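Long-range contact in Phosphoglucomutase/phosphomannomutase family protein (Burkholderia thailandensis, PDB 3UW2), which probably moves a phosphate group within phosphosugars as a metal-dependent phosphohexose mutase: residues L431-R443 and E456-F470. Sequence-based numbering, arbitrary orientation.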
loop_
_atom_site.group_PDB
_atom_site.type_symbol
_atom_site.label_atom_id
_atom_site.label_comp_id
_atom_site.label_asym_id
_atom_site.label_seq_id
_atom_site.Cartn_x
_atom_site.Cartn_y
_atom_site.Cartn_z
ATOM N N LEU A 431 -15.778 13.235 7.284
ATOM C CA LEU A 431 -17.090 12.964 7.821
ATOM C C LEU A 431 -17.518 11.663 7.174
ATOM O O LEU A 431 -17.816 11.668 5.981
ATOM C CB LEU A 431 -18.100 14.081 7.430
ATOM C CG LEU A 431 -17.959 15.428 8.138
ATOM C CD1 LEU A 431 -19.138 16.356 7.899
ATOM C CD2 LEU A 431 -17.759 15.231 9.635
ATOM N N ARG A 432 -17.535 10.557 7.936
ATOM C CA ARG A 432 -18.151 9.340 7.453
ATOM C C ARG A 432 -19.574 9.283 8.020
ATOM O O ARG A 432 -19.776 9.099 9.232
ATOM C CB ARG A 432 -17.320 8.103 7.855
ATOM C CG ARG A 432 -18.125 6.847 7.514
ATOM C CD ARG A 432 -17.233 5.643 7.445
ATOM N NE ARG A 432 -17.979 4.398 7.411
ATOM C CZ ARG A 432 -17.685 3.418 6.588
ATOM N NH1 ARG A 432 -16.658 3.540 5.752
ATOM N NH2 ARG A 432 -18.391 2.285 6.622
ATOM N N VAL A 433 -20.574 9.521 7.179
ATOM C CA VAL A 433 -21.907 9.459 7.633
ATOM C C VAL A 433 -22.534 8.066 7.414
ATOM O O VAL A 433 -22.620 7.576 6.284
ATOM C CB VAL A 433 -22.758 10.573 6.963
ATOM C CG1 VAL A 433 -24.186 10.553 7.494
ATOM C CG2 VAL A 433 -22.099 11.942 7.224
ATOM N N GLU A 434 -23.006 7.460 8.492
ATOM C CA GLU A 434 -23.492 6.096 8.430
ATOM C C GLU A 434 -25.012 6.069 8.502
ATOM O O GLU A 434 -25.616 6.602 9.449
ATOM C CB GLU A 434 -22.916 5.308 9.587
ATOM C CG GLU A 434 -21.426 5.480 9.713
ATOM C CD GLU A 434 -20.694 4.208 9.409
ATOM O OE1 GLU A 434 -21.259 3.380 8.643
ATOM O OE2 GLU A 434 -19.562 4.027 9.932
ATOM N N TYR A 435 -25.636 5.438 7.504
ATOM C CA TYR A 435 -27.104 5.316 7.475
ATOM C C TYR A 435 -27.480 3.870 7.691
ATOM O O TYR A 435 -26.630 2.992 7.576
ATOM C CB TYR A 435 -27.647 5.748 6.128
ATOM C CG TYR A 435 -27.358 7.190 5.712
ATOM C CD1 TYR A 435 -28.364 8.148 5.745
ATOM C CD2 TYR A 435 -26.092 7.586 5.237
ATOM C CE1 TYR A 435 -28.122 9.455 5.317
ATOM C CE2 TYR A 435 -25.846 8.906 4.831
ATOM C CZ TYR A 435 -26.869 9.830 4.874
ATOM O OH TYR A 435 -26.651 11.146 4.470
ATOM N N PRO A 436 -28.772 3.603 7.955
ATOM C CA PRO A 436 -29.161 2.199 8.129
ATOM C C PRO A 436 -28.886 1.346 6.849
ATOM O O PRO A 436 -28.715 0.121 6.943
ATOM C CB PRO A 436 -30.663 2.293 8.444
ATOM C CG PRO A 436 -30.865 3.721 8.928
ATOM C CD PRO A 436 -29.923 4.520 8.089
ATOM N N ASP A 437 -28.812 2.001 5.692
ATOM C CA ASP A 437 -28.697 1.288 4.432
ATOM C C ASP A 437 -27.516 1.719 3.581
ATOM O O ASP A 437 -27.548 1.533 2.375
ATOM C CB ASP A 437 -29.987 1.480 3.614
ATOM C CG ASP A 437 -30.414 2.934 3.510
ATOM O OD1 ASP A 437 -29.682 3.862 3.925
ATOM O OD2 ASP A 437 -31.534 3.161 3.002
ATOM N N GLY A 438 -26.449 2.230 4.208
ATOM C CA GLY A 438 -25.255 2.640 3.476
ATOM C C GLY A 438 -24.460 3.730 4.180
ATOM O O GLY A 438 -24.695 4.029 5.370
ATOM N N PHE A 439 -23.519 4.344 3.461
ATOM C CA PHE A 439 -22.696 5.397 4.069
ATOM C C PHE A 439 -22.203 6.352 3.031
ATOM O O PHE A 439 -22.109 5.982 1.845
ATOM C CB PHE A 439 -21.470 4.838 4.857
ATOM C CG PHE A 439 -20.281 4.539 3.994
ATOM C CD1 PHE A 439 -19.370 5.560 3.614
ATOM C CD2 PHE A 439 -20.027 3.230 3.579
ATOM C CE1 PHE A 439 -18.243 5.253 2.835
ATOM C CE2 PHE A 439 -18.931 2.926 2.773
ATOM C CZ PHE A 439 -18.033 3.938 2.410
ATOM N N GLY A 440 -21.975 7.597 3.468
ATOM C CA GLY A 440 -21.347 8.684 2.664
ATOM C C GLY A 440 -20.043 9.105 3.368
ATOM O O GLY A 440 -19.951 9.092 4.614
ATOM N N LEU A 441 -19.006 9.385 2.593
ATOM C CA LEU A 441 -17.728 9.838 3.137
ATOM C C LEU A 441 -17.313 11.096 2.381
ATOM O O LEU A 441 -17.279 11.082 1.153
ATOM C CB LEU A 441 -16.657 8.763 2.979
ATOM C CG LEU A 441 -15.221 9.227 3.328
ATOM C CD1 LEU A 441 -15.047 9.508 4.825
ATOM C CD2 LEU A 441 -14.143 8.261 2.869
ATOM N N ALA A 442 -17.036 12.170 3.113
ATOM C CA ALA A 442 -16.350 13.365 2.603
ATOM C C ALA A 442 -15.126 13.590 3.466
ATOM O O ALA A 442 -15.238 13.635 4.697
ATOM C CB ALA A 442 -17.248 14.581 2.689
ATOM N N ARG A 443 -13.959 13.690 2.844
ATOM C CA ARG A 443 -12.718 13.886 3.617
ATOM C C ARG A 443 -11.710 14.730 2.869
ATOM O O ARG A 443 -11.925 15.095 1.719
ATOM C CB ARG A 443 -12.110 12.538 4.047
ATOM C CG ARG A 443 -11.446 11.736 2.930
ATOM C CD ARG A 443 -10.902 10.405 3.429
ATOM N NE ARG A 443 -9.582 10.533 4.037
ATOM C CZ ARG A 443 -8.420 10.401 3.393
ATOM N NH1 ARG A 443 -8.371 10.115 2.086
ATOM N NH2 ARG A 443 -7.289 10.520 4.071
ATOM N N GLU A 456 -21.779 4.382 -0.666
ATOM C CA GLU A 456 -22.118 2.964 -0.777
ATOM C C GLU A 456 -23.523 2.769 -0.211
ATOM O O GLU A 456 -23.887 3.391 0.795
ATOM C CB GLU A 456 -21.155 2.121 0.047
ATOM C CG GLU A 456 -21.325 0.627 -0.114
ATOM C CD GLU A 456 -20.696 -0.165 1.015
ATOM O OE1 GLU A 456 -20.962 0.139 2.191
ATOM O OE2 GLU A 456 -19.983 -1.134 0.738
ATOM N N ALA A 457 -24.300 1.886 -0.823
ATOM C CA ALA A 457 -25.636 1.593 -0.281
ATOM C C ALA A 457 -26.090 0.165 -0.577
ATOM O O ALA A 457 -25.476 -0.523 -1.389
ATOM C CB ALA A 457 -26.632 2.599 -0.819
ATOM N N THR A 458 -27.152 -0.276 0.103
ATOM C CA THR A 458 -27.716 -1.617 -0.063
ATOM C C THR A 458 -28.717 -1.719 -1.220
ATOM O O THR A 458 -29.222 -2.787 -1.464
ATOM C CB THR A 458 -28.384 -2.079 1.234
ATOM O OG1 THR A 458 -29.504 -1.221 1.528
ATOM C CG2 THR A 458 -27.373 -2.097 2.390
ATOM N N SER A 459 -29.000 -0.600 -1.915
ATOM C CA SER A 459 -29.776 -0.619 -3.166
ATOM C C SER A 459 -29.489 0.645 -3.981
ATOM O O SER A 459 -28.903 1.633 -3.465
ATOM C CB SER A 459 -31.282 -0.733 -2.898
ATOM O OG SER A 459 -31.701 0.438 -2.222
ATOM N N ASP A 460 -29.913 0.624 -5.244
ATOM C CA ASP A 460 -29.701 1.785 -6.120
ATOM C C ASP A 460 -30.411 3.009 -5.532
ATOM O O ASP A 460 -29.853 4.099 -5.517
ATOM C CB ASP A 460 -30.192 1.510 -7.560
ATOM C CG ASP A 460 -29.357 0.435 -8.290
ATOM O OD1 ASP A 460 -28.130 0.318 -8.055
ATOM O OD2 ASP A 460 -29.923 -0.314 -9.122
ATOM N N ALA A 461 -31.640 2.827 -5.048
ATOM C CA ALA A 461 -32.414 3.978 -4.582
ATOM C C ALA A 461 -31.809 4.572 -3.315
ATOM O O ALA A 461 -31.781 5.789 -3.133
ATOM C CB ALA A 461 -33.890 3.647 -4.402
ATOM N N ALA A 462 -31.325 3.699 -2.446
ATOM C CA ALA A 462 -30.603 4.140 -1.250
ATOM C C ALA A 462 -29.286 4.881 -1.563
ATOM O O ALA A 462 -28.959 5.859 -0.883
ATOM C CB ALA A 462 -30.390 2.978 -0.264
ATOM N N LEU A 463 -28.557 4.461 -2.592
ATOM C CA LEU A 463 -27.383 5.229 -3.046
ATOM C C LEU A 463 -27.790 6.662 -3.451
ATOM O O LEU A 463 -27.124 7.644 -3.096
ATOM C CB LEU A 463 -26.650 4.519 -4.208
ATOM C CG LEU A 463 -25.222 4.948 -4.596
ATOM C CD1 LEU A 463 -24.225 4.631 -3.483
ATOM C CD2 LEU A 463 -24.779 4.313 -5.915
ATOM N N ALA A 464 -28.911 6.770 -4.143
ATOM C CA ALA A 464 -29.368 8.052 -4.643
ATOM C C ALA A 464 -29.831 8.989 -3.520
ATOM O O ALA A 464 -29.493 10.173 -3.525
ATOM C CB ALA A 464 -30.453 7.848 -5.664
ATOM N N ARG A 465 -30.567 8.461 -2.547
ATOM C CA ARG A 465 -31.069 9.282 -1.451
ATOM C C ARG A 465 -29.875 9.800 -0.642
ATOM O O ARG A 465 -29.851 10.960 -0.199
ATOM C CB ARG A 465 -32.089 8.492 -0.607
ATOM C CG ARG A 465 -32.818 9.293 0.453
ATOM C CD ARG A 465 -33.260 8.444 1.640
ATOM N NE ARG A 465 -32.146 8.043 2.530
ATOM C CZ ARG A 465 -31.574 6.827 2.575
ATOM N NH1 ARG A 465 -32.001 5.875 1.757
ATOM N NH2 ARG A 465 -30.548 6.548 3.423
ATOM N N ILE A 466 -28.844 8.980 -0.503
ATOM C CA ILE A 466 -27.691 9.388 0.307
ATOM C C ILE A 466 -26.942 10.579 -0.309
ATOM O O ILE A 466 -26.683 11.604 0.364
ATOM C CB ILE A 466 -26.787 8.195 0.658
ATOM C CG1 ILE A 466 -27.526 7.334 1.667
ATOM C CG2 ILE A 466 -25.449 8.631 1.267
ATOM C CD1 ILE A 466 -26.808 6.028 1.990
ATOM N N GLN A 467 -26.597 10.440 -1.579
ATOM C CA GLN A 467 -26.117 11.586 -2.355
ATOM C C GLN A 467 -27.021 12.835 -2.268
ATOM O O GLN A 467 -26.557 13.909 -1.908
ATOM C CB GLN A 467 -25.961 11.162 -3.800
ATOM C CG GLN A 467 -25.026 9.986 -3.891
ATOM C CD GLN A 467 -24.861 9.545 -5.305
ATOM O OE1 GLN A 467 -23.800 9.680 -5.877
ATOM N NE2 GLN A 467 -25.919 9.034 -5.887
ATOM N N ASP A 468 -28.300 12.683 -2.590
ATOM C CA ASP A 468 -29.265 13.767 -2.402
ATOM C C ASP A 468 -29.108 14.448 -1.046
ATOM O O ASP A 468 -29.278 15.667 -0.925
ATOM C CB ASP A 468 -30.692 13.250 -2.539
ATOM C CG ASP A 468 -30.998 12.769 -3.943
ATOM O OD1 ASP A 468 -30.060 12.788 -4.782
ATOM O OD2 ASP A 468 -32.168 12.371 -4.210
ATOM N N ASP A 469 -28.780 13.659 -0.029
ATOM C CA ASP A 469 -28.640 14.195 1.300
ATOM C C ASP A 469 -27.328 14.983 1.382
ATOM O O ASP A 469 -27.316 16.142 1.835
ATOM C CB ASP A 469 -28.684 13.072 2.337
ATOM C CG ASP A 469 -29.174 13.547 3.684
ATOM O OD1 ASP A 469 -30.343 13.988 3.796
ATOM O OD2 ASP A 469 -28.379 13.488 4.634
ATOM N N PHE A 470 -26.230 14.367 0.935
ATOM C CA PHE A 470 -24.961 15.095 0.829
ATOM C C PHE A 470 -25.054 16.330 -0.049
ATOM O O PHE A 470 -24.493 17.390 0.295
ATOM C CB PHE A 470 -23.841 14.191 0.343
ATOM C CG PHE A 470 -23.158 13.483 1.465
ATOM C CD1 PHE A 470 -23.820 12.466 2.181
ATOM C CD2 PHE A 470 -21.887 13.864 1.865
ATOM C CE1 PHE A 470 -23.169 11.811 3.240
ATOM C CE2 PHE A 470 -21.263 13.227 2.927
ATOM C CZ PHE A 470 -21.915 12.225 3.629
#
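V433 sets CG2 against CZ of F470 at 3.6 Å, where the hairpin 431-443 first meets the helix 460-470. Two residues on, the ring of Y435 lies under I466, whose CG1 sits over its centre, 3.8 Å from the centroid, in a CH-pi contact. At the far end of that ring, Y435 OH donates to D469 OD2 (2.9 Å), on the anti side but 32° out of the carboxylate plane, with ring and carboxylate nearly perpendicular. The type I turn Y435-G438 then presents D437 to R465: NH2 reaches OD1 in the guanidinium plane (2.9 Å) and NH1 reaches OD2 (3.0 Å), an end-on, nearly coplanar salt bridge. A bend at chi3 (73°) carries the R465 guanidinium round to this carboxylate, and its edge also passes CD1 of Y435. Backbone O of D437 accepts from T458 N, tying the turn to the short link between strand 451-457 and the helix. G438 and A457 form the non-hydrogen-bonded antiparallel pair, their CA atoms 3.9 Å apart. F439 and E456 form the hydrogen-bonded pair; beyond it, E456 OE1 lies at the edge of the F439 ring, 3.5 Å from CE2, and accepts from R310 N, while OE2 is hydrogen-bonded to T309 OG1. F470 CE1 lies 3.7 Å from G440 CA, directly against the backbone, and the same ring turns its edge to A442 CB. In the C-terminal domain, helix 460-477 thus packs across one face of the antiparallel sheet, over strands 431-435 and 438-444; I466 and L463 meet F455 of strand 451-457, L463 and Q467 reach T394 of strand 392-398, and F455 and F419 border F470.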